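Alr3699 protein (Nostoc sp., PDB 4XSO) is probably a glycosyltransferase of the GT-B fold, with two Rossmann-like domains. Local coordinates at residues A[11-16]-A[101-106]; A[35-40]-A[56-61]; A[122-127]-A[152-157]. All blocks are in the same frame, centred on the assembly; numbering follows the deposited sequence.

Interaction 1: A[11-16]-A[101-106]; sequences FLDQSG and YANTQK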
loop_
_atom_site.group_PDB
_atom_site.type_symbol
_atom_site.label_atom_id
_atom_site.label_comp_id
_atom_site.label_asym_id
_atom_site.label_seq_id
_atom_site.Cartn_x
_atom_site.Cartn_y
_atom_site.Cartn_z
ATOM N N PHE A 11 9.573 11.006 10.073
ATOM C CA PHE A 11 9.179 12.059 9.136
ATOM C C PHE A 11 9.381 11.423 7.805
ATOM O O PHE A 11 10.377 10.694 7.622
ATOM C CB PHE A 11 10.057 13.322 9.223
ATOM C CG PHE A 11 9.927 14.107 10.507
ATOM C CD1 PHE A 11 8.894 15.035 10.680
ATOM C CD2 PHE A 11 10.850 13.937 11.542
ATOM C CE1 PHE A 11 8.770 15.756 11.841
ATOM C CE2 PHE A 11 10.788 14.774 12.655
ATOM C CZ PHE A 11 9.737 15.630 12.842
ATOM N N LEU A 12 8.450 11.695 6.894
ATOM C CA LEU A 12 8.533 11.214 5.548
ATOM C C LEU A 12 8.355 12.313 4.542
ATOM O O LEU A 12 7.483 13.193 4.657
ATOM C CB LEU A 12 7.423 10.163 5.291
ATOM C CG LEU A 12 7.497 8.847 6.002
ATOM C CD1 LEU A 12 6.229 8.021 5.674
ATOM C CD2 LEU A 12 8.764 8.125 5.542
ATOM N N ASP A 13 9.168 12.281 3.499
ATOM C CA ASP A 13 9.102 13.351 2.523
ATOM C C ASP A 13 9.535 12.829 1.144
ATOM O O ASP A 13 10.557 12.189 1.013
ATOM C CB ASP A 13 9.927 14.546 2.997
ATOM C CG ASP A 13 9.745 15.792 2.121
ATOM O OD1 ASP A 13 10.007 15.718 0.884
ATOM O OD2 ASP A 13 9.419 16.890 2.668
ATOM N N GLN A 14 8.747 13.112 0.103
ATOM C CA GLN A 14 8.958 12.401 -1.166
ATOM C C GLN A 14 10.188 12.899 -1.924
ATOM O O GLN A 14 10.734 12.181 -2.756
ATOM C CB GLN A 14 7.735 12.515 -2.096
ATOM C CG GLN A 14 7.650 13.863 -2.792
ATOM C CD GLN A 14 6.202 14.169 -3.259
ATOM O OE1 GLN A 14 5.232 13.914 -2.565
ATOM N NE2 GLN A 14 6.082 14.717 -4.441
ATOM N N SER A 15 10.642 14.101 -1.632
ATOM C CA SER A 15 11.689 14.724 -2.435
ATOM C C SER A 15 13.136 14.664 -1.904
ATOM O O SER A 15 13.394 14.866 -0.715
ATOM C CB SER A 15 11.333 16.188 -2.685
ATOM O OG SER A 15 12.150 16.713 -3.708
ATOM N N GLY A 16 14.057 14.441 -2.845
ATOM C CA GLY A 16 15.497 14.677 -2.689
ATOM C C GLY A 16 15.968 16.133 -2.821
ATOM O O GLY A 16 17.140 16.412 -2.581
ATOM N N TYR A 101 5.076 11.230 10.385
ATOM C CA TYR A 101 4.766 12.634 10.075
ATOM C C TYR A 101 5.087 12.845 8.605
ATOM O O TYR A 101 6.255 12.939 8.208
ATOM C CB TYR A 101 5.579 13.528 11.024
ATOM C CG TYR A 101 5.287 14.979 11.076
ATOM C CD1 TYR A 101 5.547 15.812 10.011
ATOM C CD2 TYR A 101 4.911 15.563 12.288
ATOM C CE1 TYR A 101 5.393 17.191 10.116
ATOM C CE2 TYR A 101 4.731 16.944 12.411
ATOM C CZ TYR A 101 4.967 17.753 11.335
ATOM O OH TYR A 101 4.797 19.114 11.463
ATOM N N ALA A 102 4.035 12.791 7.803
ATOM C CA ALA A 102 4.131 12.908 6.326
ATOM C C ALA A 102 4.061 14.363 5.914
ATOM O O ALA A 102 3.103 15.082 6.253
ATOM C CB ALA A 102 3.015 12.123 5.674
ATOM N N ASN A 103 5.073 14.762 5.140
ATOM C CA ASN A 103 5.317 16.136 4.795
ATOM C C ASN A 103 5.012 16.515 3.324
ATOM O O ASN A 103 5.148 17.662 2.942
ATOM C CB ASN A 103 6.746 16.491 5.187
ATOM C CG ASN A 103 6.925 17.991 5.425
ATOM O OD1 ASN A 103 6.268 18.550 6.255
ATOM N ND2 ASN A 103 7.860 18.622 4.710
ATOM N N THR A 104 4.587 15.544 2.529
ATOM C CA THR A 104 4.301 15.750 1.116
ATOM C C THR A 104 3.276 14.724 0.738
ATOM O O THR A 104 2.930 13.826 1.545
ATOM C CB THR A 104 5.539 15.571 0.180
ATOM O OG1 THR A 104 5.898 14.178 0.104
ATOM C CG2 THR A 104 6.702 16.412 0.623
ATOM N N GLN A 105 2.689 14.884 -0.467
ATOM C CA GLN A 105 1.583 14.000 -0.886
ATOM C C GLN A 105 1.862 12.533 -1.026
ATOM O O GLN A 105 1.096 11.690 -0.561
ATOM C CB GLN A 105 0.986 14.440 -2.229
ATOM C CG GLN A 105 -0.034 15.518 -2.121
ATOM C CD GLN A 105 -0.663 15.864 -3.476
ATOM O OE1 GLN A 105 -0.515 16.995 -3.972
ATOM N NE2 GLN A 105 -1.346 14.890 -4.085
ATOM N N LYS A 106 2.893 12.196 -1.756
ATOM C CA LYS A 106 3.287 10.803 -1.823
ATOM C C LYS A 106 3.707 10.229 -0.470
ATOM O O LYS A 106 3.596 9.000 -0.226
ATOM C CB LYS A 106 4.466 10.654 -2.764
ATOM C CG LYS A 106 4.270 11.272 -4.175
ATOM C CD LYS A 106 5.138 10.512 -5.177
ATOM C CE LYS A 106 5.785 11.391 -6.219
ATOM N NZ LYS A 106 4.852 11.674 -7.331
#
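Phe-11 and Tyr-101 run side by side from neighbouring parallel strands, and the edge of the Phe-11 ring is turned to the face of Tyr-101. The ring planes stand at 62° and their centroids are 4.9 Å apart. Phe-11 CE1 sits over the Tyr-101 face, offset toward the rim near CG. Leu-25 and Ile-28 of helix 20-29 pack on this aromatic side, and Tyr-101 OH bonds to His-125. The backbones of the two strands are paired: Leu-12 N donates to Tyr-101 O, and Asn-103 N to Leu-12 O.

At the C-terminal ends of the strands, side chains take over. The Asn-103 amide gives an almost straight bond from ND2 to Asp-13 OD2 (3.1 Å, 174°), although the amide and carboxylate planes are 43° apart. Its OD1 is taken by His-127. Asp-13 OD1 closes an Asx turn by accepting from Ser-15 N, while Thr-104 CG2 lies over one face of the Asp-13 carboxylate.

Gln-14 reaches over to the start of helix 105-118. Its OE1 accepts from Thr-104 OG1 at 2.8 Å and from Lys-106 N at 3.0 Å, the two donors coming from opposite faces of the amide plane. The two donors on OE1 should fix the rotation of the Gln-14 amide. The first torsion of Thr-104 places OG1 between backbone N and carbonyl carbon, turned toward Gln-14, and OG1 also accepts from Gln-14 N at 3.0 Å.

Thr-104 occupies the N-cap position of helix 105-118. The contact lies at the C-terminal ends of central strands of a parallel Rossmann-like sheet, where loops and a helix begin.

Interaction 2: A[35-40]-A[56-61]; sequences RALVGL and PVEVFT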
loop_
_atom_site.group_PDB
_atom_site.type_symbol
_atom_site.label_atom_id
_atom_site.label_comp_id
_atom_site.label_asym_id
_atom_site.label_seq_id
_atom_site.Cartn_x
_atom_site.Cartn_y
_atom_site.Cartn_z
ATOM N N ARG A 35 15.652 11.829 18.298
ATOM C CA ARG A 35 14.616 10.813 18.361
ATOM C C ARG A 35 13.742 10.858 17.088
ATOM O O ARG A 35 12.497 10.692 17.127
ATOM C CB ARG A 35 13.776 11.002 19.648
ATOM C CG ARG A 35 13.051 12.356 19.764
ATOM C CD ARG A 35 12.564 12.576 21.193
ATOM N NE ARG A 35 12.082 13.914 21.554
ATOM C CZ ARG A 35 10.826 14.324 21.694
ATOM N NH1 ARG A 35 9.769 13.574 21.465
ATOM N NH2 ARG A 35 10.615 15.547 22.031
ATOM N N ALA A 36 14.376 11.124 15.973
ATOM C CA ALA A 36 13.674 11.134 14.702
ATOM C C ALA A 36 14.509 10.612 13.583
ATOM O O ALA A 36 15.697 10.469 13.753
ATOM C CB ALA A 36 13.174 12.530 14.414
ATOM N N LEU A 37 13.846 10.270 12.464
ATOM C CA LEU A 37 14.415 9.842 11.224
ATOM C C LEU A 37 13.618 10.524 10.121
ATOM O O LEU A 37 12.392 10.494 10.154
ATOM C CB LEU A 37 14.302 8.322 11.082
ATOM C CG LEU A 37 14.916 7.705 9.817
ATOM C CD1 LEU A 37 16.357 8.110 9.611
ATOM C CD2 LEU A 37 14.816 6.162 9.896
ATOM N N VAL A 38 14.281 11.155 9.161
ATOM C CA VAL A 38 13.617 11.576 7.927
ATOM C C VAL A 38 13.830 10.540 6.783
ATOM O O VAL A 38 14.935 10.279 6.326
ATOM C CB VAL A 38 14.077 12.966 7.433
ATOM C CG1 VAL A 38 13.283 13.346 6.171
ATOM C CG2 VAL A 38 13.856 14.020 8.481
ATOM N N GLY A 39 12.751 9.921 6.374
ATOM C CA GLY A 39 12.741 8.991 5.262
ATOM C C GLY A 39 12.415 9.790 3.994
ATOM O O GLY A 39 11.366 10.475 3.890
ATOM N N LEU A 40 13.344 9.778 3.061
ATOM C CA LEU A 40 13.106 10.352 1.764
ATOM C C LEU A 40 12.805 9.268 0.705
ATOM O O LEU A 40 13.291 8.163 0.788
ATOM C CB LEU A 40 14.338 11.132 1.313
ATOM C CG LEU A 40 14.813 12.295 2.185
ATOM C CD1 LEU A 40 16.070 12.912 1.560
ATOM C CD2 LEU A 40 13.710 13.322 2.345
ATOM N N PRO A 56 18.988 12.594 11.247
ATOM C CA PRO A 56 19.138 11.318 10.612
ATOM C C PRO A 56 18.249 11.251 9.369
ATOM O O PRO A 56 17.086 11.704 9.402
ATOM C CB PRO A 56 18.723 10.320 11.664
ATOM C CG PRO A 56 18.865 11.034 12.969
ATOM C CD PRO A 56 18.545 12.488 12.645
ATOM N N VAL A 57 18.788 10.635 8.328
ATOM C CA VAL A 57 18.081 10.574 7.032
ATOM C C VAL A 57 18.363 9.249 6.401
ATOM O O VAL A 57 19.457 8.700 6.550
ATOM C CB VAL A 57 18.355 11.776 6.085
ATOM C CG1 VAL A 57 19.805 11.876 5.777
ATOM C CG2 VAL A 57 17.591 11.615 4.759
ATOM N N GLU A 58 17.340 8.715 5.742
ATOM C CA GLU A 58 17.393 7.446 5.014
ATOM C C GLU A 58 16.586 7.593 3.732
ATOM O O GLU A 58 15.520 8.268 3.688
ATOM C CB GLU A 58 16.767 6.294 5.815
ATOM C CG GLU A 58 16.960 4.927 5.137
ATOM C CD GLU A 58 16.669 3.744 6.056
ATOM O OE1 GLU A 58 16.503 3.966 7.281
ATOM O OE2 GLU A 58 16.601 2.595 5.549
ATOM N N VAL A 59 17.099 6.986 2.674
ATOM C CA VAL A 59 16.415 7.045 1.393
ATOM C C VAL A 59 15.743 5.686 1.204
ATOM O O VAL A 59 16.419 4.671 1.201
ATOM C CB VAL A 59 17.411 7.346 0.246
ATOM C CG1 VAL A 59 16.733 7.127 -1.097
ATOM C CG2 VAL A 59 17.929 8.777 0.336
ATOM N N PHE A 60 14.425 5.660 1.039
ATOM C CA PHE A 60 13.709 4.389 0.804
ATOM C C PHE A 60 13.447 4.249 -0.690
ATOM O O PHE A 60 12.954 5.188 -1.335
ATOM C CB PHE A 60 12.407 4.386 1.554
ATOM C CG PHE A 60 12.581 4.328 3.035
ATOM C CD1 PHE A 60 12.821 3.122 3.666
ATOM C CD2 PHE A 60 12.541 5.478 3.796
ATOM C CE1 PHE A 60 12.979 3.051 5.033
ATOM C CE2 PHE A 60 12.707 5.417 5.152
ATOM C CZ PHE A 60 12.949 4.208 5.775
ATOM N N THR A 61 13.811 3.106 -1.261
ATOM C CA THR A 61 13.634 2.934 -2.707
ATOM C C THR A 61 12.778 1.742 -2.906
ATOM O O THR A 61 12.607 0.909 -1.983
ATOM C CB THR A 61 14.937 2.582 -3.437
ATOM O OG1 THR A 61 15.380 1.310 -2.950
ATOM C CG2 THR A 61 16.001 3.619 -3.209
#
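Leu-40 N donates to Glu-58 O at 2.7 Å, the shortest polar bond between these two parallel strands. Phe-60 N then returns a bond to Leu-40 O at 2.8 Å. Further back, Glu-58 N meets Val-38 O, and Val-38 N points almost straight at Pro-56 O (2.9 Å, 177°). The strand segments are twisted by 22°.

Gly-39 lets an aromatic ring come close. Phe-60 CE2 lies 3.6 Å from Gly-39 CA, which sits at the ring edge and in its plane. Glu-58 CG lies over one face of the same ring. Leu-37 is on this side too: its CG is anti to the backbone N (chi1 -178°), and CD1 reaches Pro-56 CB at 3.8 Å. Lys-89 and Thr-93 of helix 85-95 pack on Phe-60.

Val-38, Leu-40, Val-57 and Val-59 point to the other face. There Leu-40 CD1 meets Val-57 CG2 at 3.8 Å, the two side chains slanting across each other. Helix 45-52 covers this side through Phe-46, Lys-47 and Leu-50. Strand 36-40, helix 45-52 and strand 57-59 form a beta-alpha-beta unit at the outer edge of the Rossmann-like sheet.

Interaction 3: A[122-127]-A[152-157]; sequences LVYHLH and SLVIAN. With GOL (glycerol), chain C.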
loop_
_atom_site.group_PDB
_atom_site.type_symbol
_atom_site.label_atom_id
_atom_site.label_comp_id
_atom_site.label_asym_id
_atom_site.label_seq_id
_atom_site.Cartn_x
_atom_site.Cartn_y
_atom_site.Cartn_z
ATOM N N LEU A 122 -0.625 8.961 12.508
ATOM C CA LEU A 122 -0.141 9.666 11.362
ATOM C C LEU A 122 -0.597 11.126 11.469
ATOM O O LEU A 122 -1.767 11.437 11.773
ATOM C CB LEU A 122 -0.740 9.040 10.134
ATOM C CG LEU A 122 -0.605 9.764 8.801
ATOM C CD1 LEU A 122 0.828 9.658 8.344
ATOM C CD2 LEU A 122 -1.594 9.216 7.725
ATOM N N VAL A 123 0.353 11.985 11.159
ATOM C CA VAL A 123 0.169 13.408 10.976
ATOM C C VAL A 123 0.568 13.704 9.562
ATOM O O VAL A 123 1.577 13.219 9.076
ATOM C CB VAL A 123 1.091 14.245 11.894
ATOM C CG1 VAL A 123 0.889 15.702 11.546
ATOM C CG2 VAL A 123 0.784 13.994 13.388
ATOM N N TYR A 124 -0.257 14.460 8.884
ATOM C CA TYR A 124 0.013 14.982 7.599
ATOM C C TYR A 124 0.211 16.517 7.733
ATOM O O TYR A 124 -0.667 17.200 8.193
ATOM C CB TYR A 124 -1.207 14.733 6.713
ATOM C CG TYR A 124 -1.174 15.252 5.280
ATOM C CD1 TYR A 124 -0.017 15.399 4.596
ATOM C CD2 TYR A 124 -2.384 15.522 4.599
ATOM C CE1 TYR A 124 -0.011 15.827 3.280
ATOM C CE2 TYR A 124 -2.403 15.956 3.288
ATOM C CZ TYR A 124 -1.202 16.092 2.638
ATOM O OH TYR A 124 -1.161 16.469 1.316
ATOM N N HIS A 125 1.365 17.009 7.329
ATOM C CA HIS A 125 1.621 18.450 7.228
ATOM C C HIS A 125 1.517 18.867 5.822
ATOM O O HIS A 125 2.299 18.412 4.998
ATOM C CB HIS A 125 3.017 18.738 7.711
ATOM C CG HIS A 125 3.239 20.167 8.001
ATOM N ND1 HIS A 125 4.012 20.574 9.049
ATOM C CD2 HIS A 125 2.776 21.291 7.398
ATOM C CE1 HIS A 125 4.050 21.894 9.073
ATOM N NE2 HIS A 125 3.317 22.354 8.079
ATOM N N LEU A 126 0.468 19.639 5.554
ATOM C CA LEU A 126 0.033 19.991 4.241
ATOM C C LEU A 126 0.720 21.314 3.922
ATOM O O LEU A 126 0.437 22.366 4.555
ATOM C CB LEU A 126 -1.480 20.167 4.302
ATOM C CG LEU A 126 -2.216 20.631 3.030
ATOM C CD1 LEU A 126 -2.068 19.654 1.873
ATOM C CD2 LEU A 126 -3.687 20.841 3.311
ATOM N N HIS A 127 1.630 21.286 2.966
ATOM C CA HIS A 127 2.315 22.468 2.546
ATOM C C HIS A 127 1.809 22.971 1.179
ATOM O O HIS A 127 2.300 24.007 0.707
ATOM C CB HIS A 127 3.815 22.236 2.423
ATOM C CG HIS A 127 4.492 21.861 3.701
ATOM N ND1 HIS A 127 4.894 22.795 4.616
ATOM C CD2 HIS A 127 4.867 20.663 4.203
ATOM C CE1 HIS A 127 5.471 22.208 5.643
ATOM N NE2 HIS A 127 5.494 20.912 5.408
ATOM N N SER A 152 -4.506 11.404 12.074
ATOM C CA SER A 152 -5.019 11.935 13.277
ATOM C C SER A 152 -5.132 13.446 13.243
ATOM O O SER A 152 -5.831 14.015 14.051
ATOM C CB SER A 152 -4.097 11.553 14.460
ATOM O OG SER A 152 -4.222 10.186 14.701
ATOM N N LEU A 153 -4.369 14.091 12.363
ATOM C CA LEU A 153 -4.238 15.516 12.375
ATOM C C LEU A 153 -3.685 15.930 10.995
ATOM O O LEU A 153 -2.827 15.270 10.450
ATOM C CB LEU A 153 -3.252 15.893 13.483
ATOM C CG LEU A 153 -2.700 17.291 13.348
ATOM C CD1 LEU A 153 -3.778 18.280 13.767
ATOM C CD2 LEU A 153 -1.450 17.404 14.225
ATOM N N VAL A 154 -4.191 17.029 10.458
ATOM C CA VAL A 154 -3.680 17.601 9.222
ATOM C C VAL A 154 -3.206 19.014 9.562
ATOM O O VAL A 154 -4.009 19.865 9.913
ATOM C CB VAL A 154 -4.771 17.660 8.172
ATOM C CG1 VAL A 154 -4.330 18.470 6.969
ATOM C CG2 VAL A 154 -5.134 16.232 7.758
ATOM N N ILE A 155 -1.894 19.243 9.515
ATOM C CA ILE A 155 -1.333 20.554 9.820
ATOM C C ILE A 155 -1.252 21.300 8.540
ATOM O O ILE A 155 -0.670 20.820 7.571
ATOM C CB ILE A 155 0.072 20.436 10.459
ATOM C CG1 ILE A 155 -0.046 19.742 11.815
ATOM C CG2 ILE A 155 0.663 21.811 10.680
ATOM C CD1 ILE A 155 1.304 19.478 12.462
ATOM N N ALA A 156 -1.903 22.447 8.473
ATOM C CA ALA A 156 -1.877 23.258 7.241
ATOM C C ALA A 156 -1.023 24.518 7.440
ATOM O O ALA A 156 -1.056 25.102 8.506
ATOM C CB ALA A 156 -3.287 23.620 6.817
ATOM N N ASN A 157 -0.208 24.870 6.448
ATOM C CA ASN A 157 0.745 25.971 6.563
ATOM C C ASN A 157 0.099 27.321 6.383
ATOM O O ASN A 157 0.687 28.390 6.648
ATOM C CB ASN A 157 1.937 25.734 5.651
ATOM C CG ASN A 157 1.560 25.751 4.146
ATOM O OD1 ASN A 157 0.369 25.794 3.774
ATOM N ND2 ASN A 157 2.594 25.750 3.292
HETATM C C1 GOL C . 6.118 25.380 2.946
HETATM O O1 GOL C . 5.218 25.519 4.037
HETATM C C2 GOL C . 5.847 26.613 2.103
HETATM O O2 GOL C . 6.819 27.568 2.496
HETATM C C3 GOL C . 5.905 26.290 0.629
HETATM O O3 GOL C . 7.042 26.909 0.043
HETATM O O HOH W 1 -3.456 8.398 12.659
#
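The His-125 ring lies between two groups. Ile-155 CG2 sits over the centre of one face, a CH-pi contact 3.7 Å from the ring centroid and 9° off the normal. On the opposite face is His-127 CE1, offset toward the rim. Asn-157 CB lies at the edge of His-125. The ring is placed there with CG anti to the backbone N (chi1 -164°), and its ND1 bonds to Tyr-101 OH.

His-127 meets glycerol at its ring edge. ND1 donates to glycerol O1 at 2.8 Å, and Asn-157 ND2 donates to the same O1 at 2.7 Å in a straighter bond (171°). Asn-157 ND2 also makes a weak bond to His-127 O. The far sides of these groups are held as well: His-127 NE2 by Asn-103 OD1, and Asn-157 OD1 by Ser-161. Asn-180 adds another bond to the glycerol, which was probably carried over from the crystallisation liquor.

The backbones form a parallel ladder. Tyr-124 N donates to Leu-153 O, Ile-155 N to Tyr-124 O, and Leu-126 N to Ile-155 O at 2.6 Å. Asn-157 N ends it on Leu-126 O. At the other end Ser-152 N donates to Leu-122 O, and a water links Leu-122 N to Ser-152 OG.

Val-123 lies on the same face of the sheet as His-125 and packs CG1 against Ile-155 CD1 at 3.9 Å. On the other face Tyr-124 CD2 lies 4.2 Å from Val-154 CG2, and Phe-165 of helix 159-167 packs against Leu-126 and Val-154. Strands 122-126 and 153-156, joined by helix 137-150, make a beta-alpha-beta unit. The glycerol lies just past the C-terminal ends of its strands, in a Rossmann-like domain of the GT-B fold.

Overall arrangement
All three interactions belong to one seven-stranded parallel sheet. Interaction 1 is central, with interaction 2 toward the outer strand 57-59 and interaction 3 toward strand 175-177. Along the chain, interaction 2 is nested within the loop closed by interaction 1, and interaction 3 follows. The centres of interactions 1 and 2 are about 10 Å apart, joined through strands 9-13 and 36-40. Those of 1 and 3 are about 11 Å apart, joined through strands 99-102 and 122-126. These two also meet past the C-terminal strand ends, where Asn-103 bonds to His-127. Interactions 2 and 3 do not touch. Together the contacts span six neighbouring strands of the N-terminal Rossmann-like domain.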